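Local coordinates for methyltransferase-like protein (Saccharopolyspora spinosa, PDB 4PNE) that catalyses the [4+2] cycloaddition step of spinosyn biosynthesis on a methyltransferase-like fold that carries bound S-adenosyl-L-homocysteine, at residues A160-W165 with V186-G191. Residues are numbered along the deposited sequence; the frame is centred on the assembly and turned at random.
Sequences AFDAAW and VLKPGG
Phe-161 and Leu-187 pair in a parallel beta bridge, their side chains on the same face of the sheet, where helix 176-186 gives way to the short strand 187-188, at the start of the central strand 161-167 of the Rossmann-like methyltransferase sheet. Three backbone hydrogen bonds hold the bridge. The carbonyl O of Val-186 takes two of them. Ala-160 N gives it one at 2.7 Å, and Phe-161 N the other at 2.9 Å. The third runs back from Lys-188 N to Phe-161 O at 2.8 Å and is nearly straight, with 168° at the hydrogen. Phe-161 O also receives a CA-H...O contact from Leu-187. Lys-188 O then accepts Gly-191 N in a type II turn, which leads the chain into strand 191-200; there the CA of Gly-191 sits 3.2 Å from the O of Asp-162.

Apolar packing lies beside this bridge. Val-186 and Phe-161 run side by side in the same direction: Val-186 CG2 lies 3.8 Å from Phe-161 CD2, and Val-186 CB stands at the ring edge, in its plane, while Tyr-156 meets the ring edge-to-face. The CD2 branch of Leu-187 reaches back over the backbone to Ala-163 and the CB of Ala-164 (4.2 Å).

The charged contact is looser. Lys-188 has CG anti to its carbonyl carbon (chi1 -65°) and is extended beyond, which carries CG past Phe-161 O and CE past Ala-160 O to the Asp-162 carboxylate. NZ lies nearly equidistant from its two oxygens, the weak salt-bridge bond going to OD1 at 3.4 Å, while OD2 accepts the backbone N of Arg-95 in the adjacent strand. Three backbone bonds, two of them converging on one carbonyl, thus fix the register here; the long ion pair probably adds only a modest electrostatic tie at the partly exposed margin.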
ATOM      1  N   ALA A 160       6.145 -20.292   1.562  1.00 14.67           N
ATOM      2  CA  ALA A 160       5.494 -20.158   2.876  1.00 13.69           C
ATOM      3  C   ALA A 160       4.066 -19.617   2.821  1.00 14.96           C
ATOM      4  O   ALA A 160       3.252 -19.909   3.700  1.00 17.16           O
ATOM      5  CB  ALA A 160       6.315 -19.261   3.750  1.00 14.66           C
ATOM      6  N   PHE A 161       3.758 -18.802   1.813  1.00 12.41           N
ATOM      7  CA  PHE A 161       2.490 -18.064   1.796  1.00 11.28           C
ATOM      8  C   PHE A 161       1.612 -18.418   0.610  1.00 12.59           C
ATOM      9  O   PHE A 161       2.098 -18.558  -0.506  1.00 13.74           O
ATOM     10  CB  PHE A 161       2.743 -16.553   1.764  1.00 11.79           C
ATOM     11  CG  PHE A 161       3.409 -16.044   2.981  1.00 11.41           C
ATOM     12  CD1 PHE A 161       2.674 -15.700   4.066  1.00 13.29           C
ATOM     13  CD2 PHE A 161       4.767 -15.900   3.014  1.00 12.11           C
ATOM     14  CE1 PHE A 161       3.273 -15.232   5.197  1.00  9.40           C
ATOM     15  CE2 PHE A 161       5.402 -15.444   4.155  1.00 14.64           C
ATOM     16  CZ  PHE A 161       4.656 -15.108   5.246  1.00 12.81           C
ATOM     17  N   ASP A 162       0.305 -18.509   0.832  1.00 11.16           N
ATOM     18  CA  ASP A 162      -0.656 -18.736  -0.230  1.00 10.61           C
ATOM     19  C   ASP A 162      -0.921 -17.480  -1.065  1.00 10.78           C
ATOM     20  O   ASP A 162      -1.298 -17.565  -2.234  1.00 11.71           O
ATOM     21  CB  ASP A 162      -1.986 -19.229   0.348  1.00 12.52           C
ATOM     22  CG  ASP A 162      -1.834 -20.514   1.152  1.00 17.11           C
ATOM     23  OD1 ASP A 162      -1.680 -21.585   0.536  1.00 19.82           O
ATOM     24  OD2 ASP A 162      -1.844 -20.488   2.401  1.00 14.61           O
ATOM     25  N   ALA A 163      -0.746 -16.315  -0.453  1.00 10.25           N
ATOM     26  CA  ALA A 163      -1.053 -15.058  -1.100  1.00 10.34           C
ATOM     27  C   ALA A 163      -0.266 -13.940  -0.473  1.00  8.62           C
ATOM     28  O   ALA A 163       0.313 -14.093   0.617  1.00 10.39           O
ATOM     29  CB  ALA A 163      -2.525 -14.753  -1.012  1.00 14.44           C
ATOM     30  N   ALA A 164      -0.270 -12.814  -1.163  1.00 10.77           N
ATOM     31  CA  ALA A 164       0.359 -11.609  -0.693  1.00 10.56           C
ATOM     32  C   ALA A 164      -0.355 -10.382  -1.203  1.00  8.73           C
ATOM     33  O   ALA A 164      -0.949 -10.418  -2.275  1.00 10.67           O
ATOM     34  CB  ALA A 164       1.793 -11.583  -1.148  1.00 10.42           C
ATOM     35  N   TRP A 165      -0.247  -9.288  -0.454  1.00  7.96           N
ATOM     36  CA  TRP A 165      -0.646  -7.953  -0.884  1.00  9.54           C
ATOM     37  C   TRP A 165       0.585  -7.034  -0.968  1.00  9.89           C
ATOM     38  O   TRP A 165       1.462  -7.099  -0.127  1.00 10.50           O
ATOM     39  CB  TRP A 165      -1.618  -7.307   0.078  1.00 12.61           C
ATOM     40  CG  TRP A 165      -2.884  -7.984   0.293  1.00  9.58           C
ATOM     41  CD1 TRP A 165      -3.489  -8.877  -0.545  1.00 11.25           C
ATOM     42  CD2 TRP A 165      -3.725  -7.872   1.443  1.00 11.69           C
ATOM     43  NE1 TRP A 165      -4.685  -9.283  -0.008  1.00 11.95           N
ATOM     44  CE2 TRP A 165      -4.846  -8.680   1.215  1.00 14.08           C
ATOM     45  CE3 TRP A 165      -3.660  -7.121   2.629  1.00 15.95           C
ATOM     46  CZ2 TRP A 165      -5.863  -8.813   2.145  1.00 17.91           C
ATOM     47  CZ3 TRP A 165      -4.682  -7.229   3.534  1.00 19.70           C
ATOM     48  CH2 TRP A 165      -5.769  -8.060   3.298  1.00 20.96           C
ATOM     49  N   VAL A 186       8.864 -16.394  -1.436  1.00 11.18           N
ATOM     50  CA  VAL A 186       8.129 -16.889  -0.265  1.00 14.79           C
ATOM     51  C   VAL A 186       6.672 -17.271  -0.576  1.00 13.02           C
ATOM     52  O   VAL A 186       6.035 -17.902   0.246  1.00 11.95           O
ATOM     53  CB  VAL A 186       8.153 -15.866   0.909  1.00  9.56           C
ATOM     54  CG1 VAL A 186       9.572 -15.479   1.262  1.00 12.79           C
ATOM     55  CG2 VAL A 186       7.348 -14.614   0.550  1.00 11.43           C
ATOM     56  N   LEU A 187       6.145 -16.925  -1.751  1.00 11.58           N
ATOM     57  CA  LEU A 187       4.868 -17.477  -2.184  1.00 11.55           C
ATOM     58  C   LEU A 187       5.034 -18.947  -2.523  1.00 13.69           C
ATOM     59  O   LEU A 187       6.084 -19.341  -3.031  1.00 12.16           O
ATOM     60  CB  LEU A 187       4.319 -16.758  -3.416  1.00 11.27           C
ATOM     61  CG  LEU A 187       3.667 -15.404  -3.197  1.00 11.27           C
ATOM     62  CD1 LEU A 187       3.438 -14.740  -4.519  1.00 13.25           C
ATOM     63  CD2 LEU A 187       2.350 -15.570  -2.486  1.00  8.39           C
ATOM     64  N   LYS A 188       3.984 -19.712  -2.265  1.00 11.02           N
ATOM     65  CA  LYS A 188       3.890 -21.099  -2.715  1.00 11.96           C
ATOM     66  C   LYS A 188       3.641 -21.105  -4.207  1.00 13.11           C
ATOM     67  O   LYS A 188       3.146 -20.131  -4.760  1.00 13.29           O
ATOM     68  CB  LYS A 188       2.767 -21.810  -1.949  1.00 13.04           C
ATOM     69  CG  LYS A 188       3.042 -21.926  -0.480  1.00 14.74           C
ATOM     70  CD  LYS A 188       1.828 -22.404   0.301  1.00 17.01           C
ATOM     71  CE  LYS A 188       2.128 -22.474   1.778  1.00 22.98           C
ATOM     72  NZ  LYS A 188       0.877 -22.688   2.562  1.00 32.50           N
ATOM     73  N   PRO A 189       3.973 -22.216  -4.887  1.00 14.81           N
ATOM     74  CA  PRO A 189       3.588 -22.287  -6.298  1.00 14.71           C
ATOM     75  C   PRO A 189       2.094 -22.095  -6.477  1.00 12.61           C
ATOM     76  O   PRO A 189       1.282 -22.681  -5.726  1.00 15.52           O
ATOM     77  CB  PRO A 189       4.016 -23.706  -6.715  1.00 18.22           C
ATOM     78  CG  PRO A 189       5.088 -24.068  -5.746  1.00 21.23           C
ATOM     79  CD  PRO A 189       4.728 -23.398  -4.440  1.00 17.17           C
ATOM     80  N   GLY A 190       1.740 -21.244  -7.439  1.00 14.03           N
ATOM     81  CA  GLY A 190       0.355 -20.873  -7.632  1.00 15.61           C
ATOM     82  C   GLY A 190      -0.128 -19.740  -6.735  1.00 14.61           C
ATOM     83  O   GLY A 190      -1.237 -19.281  -6.907  1.00 15.82           O
ATOM     84  N   GLY A 191       0.684 -19.331  -5.764  1.00 13.35           N
ATOM     85  CA  GLY A 191       0.324 -18.253  -4.857  1.00 11.86           C
ATOM     86  C   GLY A 191       0.082 -16.939  -5.578  1.00 14.24           C
ATOM     87  O   GLY A 191       0.806 -16.589  -6.504  1.00 13.38           O
TER